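Glycerol dehydratase (PDB 1R9D) probably dehydrates glycerol without vitamin B12, as a glycine-radical lyase of the pyruvate formate lyase-like family. Local coordinates at residues 326-329 and 330-333; 378-381 and 382-386; 406-409 and 410-414; 519-522 and 523-527; 642-645 and 646-650. One frame throughout, in Å; residues are numbered along the deposited sequence.

Contact 1 of 5, residues 326-329 and 330-333; sequences DEIS and TKHF
Asp326 meets Thr330 through its carbonyl oxygen, which takes two bonds from that one residue. Thr330 N reaches Asp326 O at 2.9 Å, whereas Thr330 OG1 sits above the carbonyl plane, 2.6 Å from Asp326 O. Threonine suits this place because its hydroxyl, lying beside its own backbone N (chi1 -61°), turns back to the preceding turn. The Asp326 carboxylate caps the same turn: Ser329 N comes to Asp326 OD2 from above the carboxylate plane at 2.9 Å in a nearly straight bond, Ile328 N adds a weak one, and Ser329 OG donates to Asp326 OD1 at 2.5 Å on the syn side. Glu327 turns outward to a salt bridge with Arg100, and its carbonyl O lies beside the Lys331 methylenes. Ile328 O accepts from Lys331 N (2.8 Å), while Ile328 CD1 touches Lys331 CE and Ile328 CG2 lies near His332 NE2. Ser329 lies under the imidazole: its CA stands 4.0 Å from the centroid of the His332 ring, a CH-pi contact over the face. Ser329 O then receives both His332 N and Phe333 N. The side chain of Phe333 comes within about 4 Å of a bound glycerol, nearest atoms. The donors gathered on the Asp326 carboxylate are consistent with an ionised group, although Glu97 lies beside it, and its negative charge would favour the amides at the start of the short helix 329-332.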
loop_
_atom_site.group_PDB
_atom_site.type_symbol
_atom_site.label_atom_id
_atom_site.label_comp_id
_atom_site.label_asym_id
_atom_site.label_seq_id
_atom_site.Cartn_x
_atom_site.Cartn_y
_atom_site.Cartn_z
ATOM N N ASP A 326 14.231 9.910 -22.387
ATOM C CA ASP A 326 14.000 11.324 -22.661
ATOM C C ASP A 326 15.319 11.979 -23.088
ATOM O O ASP A 326 16.401 11.430 -22.845
ATOM C CB ASP A 326 13.425 12.038 -21.432
ATOM C CG ASP A 326 14.391 12.065 -20.263
ATOM O OD1 ASP A 326 14.408 11.095 -19.473
ATOM O OD2 ASP A 326 15.132 13.061 -20.144
ATOM N N GLU A 327 15.230 13.149 -23.713
ATOM C CA GLU A 327 16.422 13.834 -24.216
ATOM C C GLU A 327 17.506 14.185 -23.209
ATOM O O GLU A 327 18.687 14.200 -23.559
ATOM C CB GLU A 327 16.032 15.087 -25.015
ATOM C CG GLU A 327 15.051 16.015 -24.342
ATOM C CD GLU A 327 14.612 17.144 -25.267
ATOM O OE1 GLU A 327 14.339 16.871 -26.458
ATOM O OE2 GLU A 327 14.537 18.300 -24.806
ATOM N N ILE A 328 17.126 14.468 -21.971
ATOM C CA ILE A 328 18.122 14.790 -20.954
ATOM C C ILE A 328 18.796 13.508 -20.462
ATOM O O ILE A 328 20.024 13.414 -20.416
ATOM C CB ILE A 328 17.482 15.535 -19.760
ATOM C CG1 ILE A 328 16.888 16.864 -20.237
ATOM C CG2 ILE A 328 18.521 15.790 -18.679
ATOM C CD1 ILE A 328 17.893 17.775 -20.932
ATOM N N SER A 329 17.993 12.513 -20.106
ATOM C CA SER A 329 18.531 11.244 -19.631
ATOM C C SER A 329 19.415 10.597 -20.692
ATOM O O SER A 329 20.357 9.867 -20.378
ATOM C CB SER A 329 17.387 10.298 -19.258
ATOM O OG SER A 329 16.584 10.875 -18.248
ATOM N N THR A 330 19.110 10.866 -21.958
ATOM C CA THR A 330 19.895 10.298 -23.038
ATOM C C THR A 330 21.334 10.812 -22.977
ATOM O O THR A 330 22.251 10.157 -23.469
ATOM C CB THR A 330 19.271 10.630 -24.405
ATOM O OG1 THR A 330 17.952 10.070 -24.458
ATOM C CG2 THR A 330 20.107 10.040 -25.529
ATOM N N LYS A 331 21.520 11.980 -22.368
ATOM C CA LYS A 331 22.854 12.558 -22.220
ATOM C C LYS A 331 23.632 11.780 -21.154
ATOM O O LYS A 331 24.863 11.728 -21.192
ATOM C CB LYS A 331 22.764 14.028 -21.807
ATOM C CG LYS A 331 22.063 14.932 -22.810
ATOM C CD LYS A 331 21.868 16.323 -22.217
ATOM C CE LYS A 331 21.059 17.233 -23.133
ATOM N NZ LYS A 331 21.745 17.514 -24.419
ATOM N N HIS A 332 22.904 11.181 -20.212
ATOM C CA HIS A 332 23.510 10.392 -19.135
ATOM C C HIS A 332 23.886 8.999 -19.621
ATOM O O HIS A 332 24.821 8.385 -19.105
ATOM C CB HIS A 332 22.537 10.195 -17.963
ATOM C CG HIS A 332 21.900 11.450 -17.462
ATOM N ND1 HIS A 332 20.944 11.440 -16.466
ATOM C CD2 HIS A 332 22.058 12.746 -17.818
ATOM C CE1 HIS A 332 20.541 12.676 -16.233
ATOM N NE2 HIS A 332 21.201 13.487 -17.041
ATOM N N PHE A 333 23.138 8.493 -20.600
ATOM C CA PHE A 333 23.361 7.152 -21.131
ATOM C C PHE A 333 23.421 7.173 -22.661
ATOM O O PHE A 333 22.507 6.688 -23.328
ATOM C CB PHE A 333 22.227 6.218 -20.687
ATOM C CG PHE A 333 21.864 6.330 -19.220
ATOM C CD1 PHE A 333 20.755 7.065 -18.817
ATOM C CD2 PHE A 333 22.629 5.689 -18.248
ATOM C CE1 PHE A 333 20.406 7.159 -17.467
ATOM C CE2 PHE A 333 22.291 5.777 -16.891
ATOM C CZ PHE A 333 21.179 6.512 -16.501
#

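Contact 2 of 5, residues 378-381 and 382-386; sequences VRIW and NKTPD
The indole of Trp381 lies over the backbone of a type I beta turn, Trp381 to Thr384, that leads strand 375-380 toward helix 386-397. On one face sit Lys383 N, 3.5 Å above the plane, and Thr384 N, with Lys383 CB over the six-membered ring, 3.5 Å from its centroid in a CH-pi contact. Lys383 CD continues beyond it to Trp381 CH2, so the aliphatic part of the lysine, rather than its ammonium group, covers the ring. A water lies at the indole edge, in its plane. The ring reaches the turn because Trp381 CG is placed between the backbone N and the carbonyl carbon (chi1 69°), and NE1 is tied down elsewhere by Asp353. Tryptophan suits the place because its broad face can lie over two turn amides and the lysine methylenes at once. Thr384 N closes the turn on Trp381 O at 3.1 Å. Thr384 CG2 lies 4.0 Å from Ile380 CD1, joining the end of the strand. That water donates to Arg379 O and is 2.6 Å from Thr384 OG1. Trp381 N points almost straight at Thr384 OG1, 2.8 Å away, with an N-H...O angle of 173°.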
loop_
_atom_site.group_PDB
_atom_site.type_symbol
_atom_site.label_atom_id
_atom_site.label_comp_id
_atom_site.label_asym_id
_atom_site.label_seq_id
_atom_site.Cartn_x
_atom_site.Cartn_y
_atom_site.Cartn_z
ATOM N N VAL A 378 36.116 -9.664 -17.168
ATOM C CA VAL A 378 36.860 -10.798 -16.646
ATOM C C VAL A 378 37.257 -10.515 -15.196
ATOM O O VAL A 378 37.546 -9.376 -14.828
ATOM C CB VAL A 378 38.154 -11.099 -17.465
ATOM C CG1 VAL A 378 37.802 -11.379 -18.931
ATOM C CG2 VAL A 378 39.133 -9.937 -17.357
ATOM N N ARG A 379 37.231 -11.548 -14.369
ATOM C CA ARG A 379 37.631 -11.406 -12.974
ATOM C C ARG A 379 39.089 -11.829 -12.906
ATOM O O ARG A 379 39.494 -12.780 -13.576
ATOM C CB ARG A 379 36.777 -12.300 -12.072
ATOM C CG ARG A 379 35.414 -11.712 -11.750
ATOM C CD ARG A 379 34.569 -12.657 -10.909
ATOM N NE ARG A 379 35.305 -13.155 -9.750
ATOM C CZ ARG A 379 34.766 -13.893 -8.788
ATOM N NH1 ARG A 379 33.478 -14.212 -8.842
ATOM N NH2 ARG A 379 35.519 -14.332 -7.782
ATOM N N ILE A 380 39.876 -11.120 -12.104
ATOM C CA ILE A 380 41.296 -11.409 -11.951
ATOM C C ILE A 380 41.606 -11.562 -10.466
ATOM O O ILE A 380 41.098 -10.800 -9.651
ATOM C CB ILE A 380 42.157 -10.240 -12.508
ATOM C CG1 ILE A 380 41.877 -10.044 -14.003
ATOM C CG2 ILE A 380 43.639 -10.497 -12.255
ATOM C CD1 ILE A 380 42.248 -11.234 -14.871
ATOM N N TRP A 381 42.404 -12.561 -10.111
ATOM C CA TRP A 381 42.789 -12.745 -8.720
ATOM C C TRP A 381 44.227 -13.248 -8.646
ATOM O O TRP A 381 44.867 -13.445 -9.679
ATOM C CB TRP A 381 41.816 -13.684 -7.983
ATOM C CG TRP A 381 41.836 -15.123 -8.385
ATOM C CD1 TRP A 381 41.514 -15.649 -9.607
ATOM C CD2 TRP A 381 42.116 -16.236 -7.528
ATOM N NE1 TRP A 381 41.571 -17.027 -9.559
ATOM C CE2 TRP A 381 41.938 -17.410 -8.294
ATOM C CE3 TRP A 381 42.498 -16.354 -6.185
ATOM C CZ2 TRP A 381 42.128 -18.689 -7.759
ATOM C CZ3 TRP A 381 42.687 -17.627 -5.651
ATOM C CH2 TRP A 381 42.501 -18.778 -6.439
ATOM N N ASN A 382 44.750 -13.434 -7.437
ATOM C CA ASN A 382 46.137 -13.872 -7.286
ATOM C C ASN A 382 46.527 -15.120 -8.072
ATOM O O ASN A 382 47.662 -15.224 -8.543
ATOM C CB ASN A 382 46.483 -14.086 -5.806
ATOM C CG ASN A 382 46.741 -12.781 -5.066
ATOM O OD1 ASN A 382 47.248 -12.781 -3.937
ATOM N ND2 ASN A 382 46.390 -11.665 -5.689
ATOM N N LYS A 383 45.596 -16.059 -8.223
ATOM C CA LYS A 383 45.891 -17.293 -8.935
ATOM C C LYS A 383 45.304 -17.416 -10.338
ATOM O O LYS A 383 45.120 -18.523 -10.841
ATOM C CB LYS A 383 45.464 -18.497 -8.090
ATOM C CG LYS A 383 46.269 -18.658 -6.802
ATOM C CD LYS A 383 45.816 -19.877 -6.016
ATOM C CE LYS A 383 46.991 -20.787 -5.697
ATOM N NZ LYS A 383 47.675 -21.289 -6.925
ATOM N N THR A 384 45.007 -16.286 -10.970
ATOM C CA THR A 384 44.482 -16.304 -12.335
ATOM C C THR A 384 45.529 -16.972 -13.224
ATOM O O THR A 384 46.706 -16.623 -13.162
ATOM C CB THR A 384 44.247 -14.871 -12.859
ATOM O OG1 THR A 384 43.174 -14.270 -12.127
ATOM C CG2 THR A 384 43.917 -14.886 -14.353
ATOM N N PRO A 385 45.121 -17.949 -14.051
ATOM C CA PRO A 385 46.087 -18.622 -14.931
ATOM C C PRO A 385 46.697 -17.605 -15.894
ATOM O O PRO A 385 45.986 -16.751 -16.420
ATOM C CB PRO A 385 45.230 -19.654 -15.665
ATOM C CG PRO A 385 44.117 -19.938 -14.695
ATOM C CD PRO A 385 43.785 -18.559 -14.170
ATOM N N ASP A 386 48.005 -17.687 -16.126
ATOM C CA ASP A 386 48.659 -16.746 -17.031
ATOM C C ASP A 386 48.027 -16.743 -18.416
ATOM O O ASP A 386 47.834 -15.687 -19.015
ATOM C CB ASP A 386 50.154 -17.061 -17.169
ATOM C CG ASP A 386 50.918 -16.865 -15.873
ATOM O OD1 ASP A 386 50.573 -15.938 -15.107
ATOM O OD2 ASP A 386 51.876 -17.629 -15.625
HETATM O O HOH W 1 40.838 -14.934 -13.046
#

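Contact 3 of 5, residues 406-409 and 410-414; sequences YNDE and VIIPA
Asn407 O is gripped by two amides of the following turn. Ile411 N approaches Asn407 O at 3.0 Å, the bond of a first alpha-helical turn, and Val410 N comes to the same oxygen at 3.2 Å. Next along the chain, Asp408 O takes Ile412 N at 3.0 Å. Asn407 is the N-cap: with CG anti to the backbone N (chi1 -171°), its amide folds back over the turn, and OD1 accepts a weak bond from Glu409 N. The other end of that amide, Asn407 ND2, lies 3.3 Å from Val410 CG2, the two side chains crossing at about a right angle, and is itself hydrogen-bonded to Gly731 O. Asparagine suits the cap because it offers an acceptor to the helix and a donor to Gly731 elsewhere in the same chain. Two isoleucines cover the carbonyls they bond to. Ile411 CG1 passes beside Asn407 O and Ile411 CD1 meets Tyr406 CB at 3.9 Å, near the edge of the tyrosine ring; Ile412 runs likewise over Asp408 O until Ile412 CD1 touches Asp408 CB at 4.0 Å. The Asp408 carboxylate is turned to Tyr428, Arg379 and Gln347, which would probably keep it ionised. Pro413 has no N-H to give to the turn before, and the helix kinks there; Pro413 CG lies 3.3 Å from Glu409 O. This is a strand-to-helix junction with an Asn N-cap, where strand 404-407 of a mixed beta sheet turns directly into helix 408-417.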
loop_
_atom_site.group_PDB
_atom_site.type_symbol
_atom_site.label_atom_id
_atom_site.label_comp_id
_atom_site.label_asym_id
_atom_site.label_seq_id
_atom_site.Cartn_x
_atom_site.Cartn_y
_atom_site.Cartn_z
ATOM N N TYR A 406 38.286 -6.765 -13.466
ATOM C CA TYR A 406 37.850 -6.560 -12.082
ATOM C C TYR A 406 38.724 -7.311 -11.097
ATOM O O TYR A 406 39.088 -8.464 -11.327
ATOM C CB TYR A 406 36.388 -6.982 -11.922
ATOM C CG TYR A 406 35.472 -6.156 -12.782
ATOM C CD1 TYR A 406 35.223 -6.510 -14.109
ATOM C CD2 TYR A 406 34.911 -4.982 -12.295
ATOM C CE1 TYR A 406 34.439 -5.706 -14.927
ATOM C CE2 TYR A 406 34.123 -4.170 -13.104
ATOM C CZ TYR A 406 33.895 -4.541 -14.421
ATOM O OH TYR A 406 33.128 -3.736 -15.228
ATOM N N ASN A 407 39.028 -6.651 -9.981
ATOM C CA ASN A 407 39.917 -7.194 -8.956
ATOM C C ASN A 407 39.258 -7.936 -7.791
ATOM O O ASN A 407 38.711 -7.321 -6.889
ATOM C CB ASN A 407 40.779 -6.041 -8.423
ATOM C CG ASN A 407 41.886 -6.505 -7.505
ATOM O OD1 ASN A 407 42.187 -7.695 -7.428
ATOM N ND2 ASN A 407 42.518 -5.557 -6.816
ATOM N N ASP A 408 39.325 -9.264 -7.824
ATOM C CA ASP A 408 38.771 -10.119 -6.770
ATOM C C ASP A 408 39.343 -9.758 -5.400
ATOM O O ASP A 408 38.641 -9.789 -4.388
ATOM C CB ASP A 408 39.146 -11.576 -7.024
ATOM C CG ASP A 408 38.204 -12.287 -7.978
ATOM O OD1 ASP A 408 37.492 -11.621 -8.757
ATOM O OD2 ASP A 408 38.204 -13.538 -7.943
ATOM N N GLU A 409 40.633 -9.438 -5.381
ATOM C CA GLU A 409 41.335 -9.137 -4.134
ATOM C C GLU A 409 40.781 -7.953 -3.350
ATOM O O GLU A 409 40.932 -7.891 -2.131
ATOM C CB GLU A 409 42.827 -8.947 -4.423
ATOM C CG GLU A 409 43.492 -10.141 -5.139
ATOM C CD GLU A 409 43.478 -11.429 -4.326
ATOM O OE1 GLU A 409 43.675 -11.359 -3.092
ATOM O OE2 GLU A 409 43.295 -12.521 -4.920
ATOM N N VAL A 410 40.149 -7.009 -4.040
ATOM C CA VAL A 410 39.543 -5.854 -3.380
ATOM C C VAL A 410 38.034 -6.066 -3.243
ATOM O O VAL A 410 37.446 -5.838 -2.184
ATOM C CB VAL A 410 39.767 -4.540 -4.183
ATOM C CG1 VAL A 410 38.876 -3.424 -3.634
ATOM C CG2 VAL A 410 41.219 -4.119 -4.101
ATOM N N ILE A 411 37.413 -6.527 -4.320
ATOM C CA ILE A 411 35.969 -6.724 -4.334
ATOM C C ILE A 411 35.409 -7.707 -3.311
ATOM O O ILE A 411 34.413 -7.410 -2.654
ATOM C CB ILE A 411 35.497 -7.113 -5.753
ATOM C CG1 ILE A 411 35.754 -5.937 -6.699
ATOM C CG2 ILE A 411 34.014 -7.484 -5.736
ATOM C CD1 ILE A 411 35.488 -6.247 -8.164
ATOM N N ILE A 412 36.038 -8.868 -3.168
ATOM C CA ILE A 412 35.554 -9.862 -2.215
ATOM C C ILE A 412 35.537 -9.301 -0.786
ATOM O O ILE A 412 34.505 -9.348 -0.116
ATOM C CB ILE A 412 36.388 -11.166 -2.319
ATOM C CG1 ILE A 412 36.127 -11.816 -3.687
ATOM C CG2 ILE A 412 36.013 -12.133 -1.205
ATOM C CD1 ILE A 412 36.960 -13.054 -3.980
ATOM N N PRO A 413 36.667 -8.748 -0.303
ATOM C CA PRO A 413 36.697 -8.188 1.055
ATOM C C PRO A 413 35.672 -7.059 1.230
ATOM O O PRO A 413 34.988 -6.974 2.252
ATOM C CB PRO A 413 38.130 -7.672 1.188
ATOM C CG PRO A 413 38.905 -8.594 0.313
ATOM C CD PRO A 413 38.016 -8.750 -0.897
ATOM N N ALA A 414 35.578 -6.184 0.231
ATOM C CA ALA A 414 34.629 -5.079 0.282
ATOM C C ALA A 414 33.193 -5.596 0.426
ATOM O O ALA A 414 32.391 -5.027 1.172
ATOM C CB ALA A 414 34.755 -4.220 -0.977
#

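Contact 4 of 5, residues 519-522 and 523-527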
loop_
_atom_site.group_PDB
_atom_site.type_symbol
_atom_site.label_atom_id
_atom_site.label_comp_id
_atom_site.label_asym_id
_atom_site.label_seq_id
_atom_site.Cartn_x
_atom_site.Cartn_y
_atom_site.Cartn_z
ATOM N N LEU A 519 7.351 -6.344 -9.002
ATOM C CA LEU A 519 7.500 -7.273 -10.125
ATOM C C LEU A 519 7.471 -8.765 -9.790
ATOM O O LEU A 519 8.433 -9.309 -9.250
ATOM C CB LEU A 519 8.794 -6.948 -10.878
ATOM C CG LEU A 519 8.950 -5.490 -11.328
ATOM C CD1 LEU A 519 10.192 -5.371 -12.197
ATOM C CD2 LEU A 519 7.722 -5.034 -12.108
ATOM N N PRO A 520 6.373 -9.453 -10.150
ATOM C CA PRO A 520 6.180 -10.888 -9.901
ATOM C C PRO A 520 7.185 -11.805 -10.599
ATOM O O PRO A 520 7.781 -12.677 -9.968
ATOM C CB PRO A 520 4.753 -11.148 -10.406
ATOM C CG PRO A 520 4.109 -9.805 -10.405
ATOM C CD PRO A 520 5.207 -8.890 -10.850
ATOM N N PHE A 521 7.370 -11.615 -11.903
ATOM C CA PHE A 521 8.280 -12.474 -12.655
ATOM C C PHE A 521 9.739 -12.364 -12.204
ATOM O O PHE A 521 10.372 -13.366 -11.864
ATOM C CB PHE A 521 8.170 -12.180 -14.158
ATOM C CG PHE A 521 8.984 -13.109 -15.017
ATOM C CD1 PHE A 521 10.148 -12.666 -15.638
ATOM C CD2 PHE A 521 8.599 -14.436 -15.183
ATOM C CE1 PHE A 521 10.924 -13.532 -16.413
ATOM C CE2 PHE A 521 9.365 -15.313 -15.955
ATOM C CZ PHE A 521 10.531 -14.861 -16.573
ATOM N N LEU A 522 10.268 -11.148 -12.200
ATOM C CA LEU A 522 11.651 -10.934 -11.791
ATOM C C LEU A 522 11.904 -11.451 -10.369
ATOM O O LEU A 522 12.900 -12.127 -10.108
ATOM C CB LEU A 522 11.987 -9.442 -11.854
ATOM C CG LEU A 522 13.448 -9.090 -11.560
ATOM C CD1 LEU A 522 14.317 -9.562 -12.716
ATOM C CD2 LEU A 522 13.596 -7.585 -11.360
ATOM N N SER A 523 10.988 -11.139 -9.457
ATOM C CA SER A 523 11.133 -11.547 -8.062
ATOM C C SER A 523 11.206 -13.053 -7.846
ATOM O O SER A 523 11.890 -13.523 -6.932
ATOM C CB SER A 523 9.984 -10.972 -7.228
ATOM O OG SER A 523 10.003 -9.554 -7.235
ATOM N N SER A 524 10.511 -13.811 -8.685
ATOM C CA SER A 524 10.490 -15.262 -8.547
ATOM C C SER A 524 11.857 -15.898 -8.759
ATOM O O SER A 524 12.088 -17.030 -8.339
ATOM C CB SER A 524 9.479 -15.871 -9.528
ATOM O OG SER A 524 9.909 -15.724 -10.873
ATOM N N MET A 525 12.763 -15.168 -9.402
ATOM C CA MET A 525 14.093 -15.691 -9.685
ATOM C C MET A 525 15.212 -15.141 -8.799
ATOM O O MET A 525 16.388 -15.263 -9.138
ATOM C CB MET A 525 14.430 -15.454 -11.160
ATOM C CG MET A 525 13.451 -16.142 -12.104
ATOM S SD MET A 525 13.803 -15.819 -13.838
ATOM C CE MET A 525 13.202 -14.171 -13.987
ATOM N N VAL A 526 14.848 -14.542 -7.668
ATOM C CA VAL A 526 15.836 -14.000 -6.730
ATOM C C VAL A 526 15.478 -14.498 -5.328
ATOM O O VAL A 526 14.346 -14.348 -4.874
ATOM C CB VAL A 526 15.856 -12.460 -6.753
ATOM C CG1 VAL A 526 16.913 -11.939 -5.770
ATOM C CG2 VAL A 526 16.170 -11.975 -8.162
ATOM N N ASP A 527 16.461 -15.080 -4.652
ATOM C CA ASP A 527 16.261 -15.677 -3.336
ATOM C C ASP A 527 15.534 -14.995 -2.200
ATOM O O ASP A 527 15.679 -13.804 -1.936
ATOM C CB ASP A 527 17.582 -16.220 -2.812
ATOM C CG ASP A 527 17.836 -17.632 -3.278
ATOM O OD1 ASP A 527 18.906 -18.191 -2.951
ATOM O OD2 ASP A 527 16.949 -18.183 -3.973
#
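The first torsion of Phe521 carries CG anti to the backbone N (chi1 -175°), while Met525 keeps CG beside its N and bends at the thioether (chi3 -76°); together these bring the methyl CE back against the phenyl ring, obliquely. The result is a Met-aromatic contact between Phe521 of the short helix 520-524 and Met525 just beyond it. Met525 CE lies 3.4 Å from Phe521 CE1, and Met525 SD is 4.8 Å from the centroid of that ring. Methionine suits the spot because its flexible tip can follow the ring within a buried setting, where Ile273 and Leu55 also touch Phe521 and Ile270 touches Met525. Two serine hydroxyls add second bonds to carbonyls of these turns. Leu519, at the N-cap, gives its carbonyl oxygen to Ser523 twice, and the donors come from opposite faces of the carbonyl plane: Ser523 N at 3.1 Å from Leu519 O and Ser523 OG at 2.6 Å from it. Ser523 OG in turn accepts from Leu536 N, so the small hydroxyl links the helix to a neighbouring loop. Pro520 fits the first turn, where its missing N-H is not needed, and its carbonyl receives Ser524 N. Toward the end of the helix, Met525 N bonds to Leu522 O at 3.1 Å. Ser524 OG donates to Phe521 O at 2.6 Å, tilted 17° from the carbonyl plane.

Contact 5 of 5, residues 642-645 and 646-650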
loop_
_atom_site.group_PDB
_atom_site.type_symbol
_atom_site.label_atom_id
_atom_site.label_comp_id
_atom_site.label_asym_id
_atom_site.label_seq_id
_atom_site.Cartn_x
_atom_site.Cartn_y
_atom_site.Cartn_z
ATOM N N SER A 642 29.144 6.741 -16.471
ATOM C CA SER A 642 28.418 6.447 -17.708
ATOM C C SER A 642 28.915 7.556 -18.651
ATOM O O SER A 642 30.125 7.706 -18.824
ATOM C CB SER A 642 26.906 6.545 -17.506
ATOM O OG SER A 642 26.230 6.073 -18.663
ATOM N N SER A 643 28.018 8.340 -19.250
ATOM C CA SER A 643 28.466 9.428 -20.126
ATOM C C SER A 643 28.100 10.797 -19.549
ATOM O O SER A 643 28.243 11.819 -20.223
ATOM C CB SER A 643 27.860 9.285 -21.536
ATOM O OG SER A 643 26.439 9.378 -21.534
ATOM N N ILE A 644 27.667 10.823 -18.290
ATOM C CA ILE A 644 27.229 12.064 -17.662
ATOM C C ILE A 644 28.302 13.090 -17.298
ATOM O O ILE A 644 27.972 14.238 -17.003
ATOM C CB ILE A 644 26.366 11.773 -16.402
ATOM C CG1 ILE A 644 25.410 12.944 -16.143
ATOM C CG2 ILE A 644 27.260 11.573 -15.177
ATOM C CD1 ILE A 644 24.356 12.657 -15.079
ATOM N N ASN A 645 29.574 12.704 -17.323
ATOM C CA ASN A 645 30.630 13.658 -16.981
ATOM C C ASN A 645 30.651 14.844 -17.952
ATOM O O ASN A 645 31.051 15.948 -17.586
ATOM C CB ASN A 645 32.000 12.969 -16.942
ATOM C CG ASN A 645 32.389 12.349 -18.266
ATOM O OD1 ASN A 645 31.736 11.425 -18.754
ATOM N ND2 ASN A 645 33.468 12.851 -18.854
ATOM N N VAL A 646 30.217 14.615 -19.188
ATOM C CA VAL A 646 30.173 15.686 -20.178
ATOM C C VAL A 646 29.002 16.606 -19.835
ATOM O O VAL A 646 29.171 17.816 -19.721
ATOM C CB VAL A 646 30.001 15.121 -21.603
ATOM C CG1 VAL A 646 29.834 16.261 -22.607
ATOM C CG2 VAL A 646 31.219 14.275 -21.969
ATOM N N TYR A 647 27.817 16.028 -19.651
ATOM C CA TYR A 647 26.634 16.813 -19.303
ATOM C C TYR A 647 26.813 17.574 -17.988
ATOM O O TYR A 647 26.487 18.759 -17.902
ATOM C CB TYR A 647 25.402 15.910 -19.196
ATOM C CG TYR A 647 24.146 16.657 -18.811
ATOM C CD1 TYR A 647 23.653 17.683 -19.616
ATOM C CD2 TYR A 647 23.447 16.338 -17.647
ATOM C CE1 TYR A 647 22.494 18.376 -19.272
ATOM C CE2 TYR A 647 22.285 17.025 -17.295
ATOM C CZ TYR A 647 21.817 18.040 -18.114
ATOM O OH TYR A 647 20.666 18.720 -17.783
ATOM N N PHE A 648 27.315 16.892 -16.960
ATOM C CA PHE A 648 27.535 17.540 -15.665
ATOM C C PHE A 648 28.502 18.708 -15.847
ATOM O O PHE A 648 28.332 19.769 -15.244
ATOM C CB PHE A 648 28.118 16.547 -14.647
ATOM C CG PHE A 648 27.080 15.868 -13.766
ATOM C CD1 PHE A 648 27.474 14.905 -12.830
ATOM C CD2 PHE A 648 25.731 16.200 -13.852
ATOM C CE1 PHE A 648 26.535 14.286 -11.991
ATOM C CE2 PHE A 648 24.782 15.587 -13.017
ATOM C CZ PHE A 648 25.189 14.629 -12.085
ATOM N N GLY A 649 29.513 18.506 -16.686
ATOM C CA GLY A 649 30.489 19.554 -16.932
ATOM C C GLY A 649 29.870 20.809 -17.527
ATOM O O GLY A 649 30.263 21.928 -17.190
ATOM N N SER A 650 28.899 20.624 -18.412
ATOM C CA SER A 650 28.225 21.749 -19.054
ATOM C C SER A 650 27.417 22.575 -18.055
ATOM O O SER A 650 27.108 23.742 -18.310
ATOM C CB SER A 650 27.294 21.248 -20.163
ATOM O OG SER A 650 26.083 20.734 -19.623
HETATM O O HOH W 2 26.720 13.744 -21.454
#
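Ile644 sends its side chain along the next turn of the helix toward Phe648. From CB the longer branch starts at CG1, anti to the backbone N (chi1 -154°). Ile644 CG1 lies near two rings, 4.2 Å from Tyr647 CD2 at the edge of the tyrosine and 4.0 Å from Phe648 CD2. The shorter branch, CG2, approaches Phe648 CD1. At the tip, Ile644 CD1 stands over one face of the Phe648 ring, offset toward the rim, 3.8 Å from its centroid in a CH-pi contact and 3.6 Å from Phe648 CE2. An extended isoleucine suits this place because one chain can touch two aromatic neighbours. The backbone beneath is bonded in the same spacing: Phe648 N meets Ile644 O at 2.7 Å, and Gly649 N meets Asn645 O at 3.1 Å. A water accepts weakly from Tyr647 N and donates to Ser643 O, bridging the start of the helix. Asn645 ND2 turns to Leu665 O and Asp778, while Phe450 of strand 449-452 touches both Ile644 and Phe648. It is an i to i+4 aliphatic-aromatic pair on the first turns of an alpha-helix, joining helix 644-650 to that strand.

How the contacts relate
Along the chain the five contacts follow in series, all within the pyruvate formate lyase-like part of the protein. Contacts 1 and 5 lie far apart in sequence yet their centres are 10 Å apart: His332 O and Lys331 O meet the hydroxyls of Ser642 and Ser643, binding helix 329-332 to the start of helix 644-650. Contacts 2 and 3, 12 Å apart between centres, share a mixed sheet in which strands 375-380 and 404-407 are parallel neighbours, and Arg379 forms a salt bridge with Asp408. These two pairs stand 28 to 36 Å apart, centre to centre. Contact 4, at least 27 Å from every other centre, lies among helices 47-61, 197-230 and 260-277. Distant parts of the sequence thus converge near the bound glycerol.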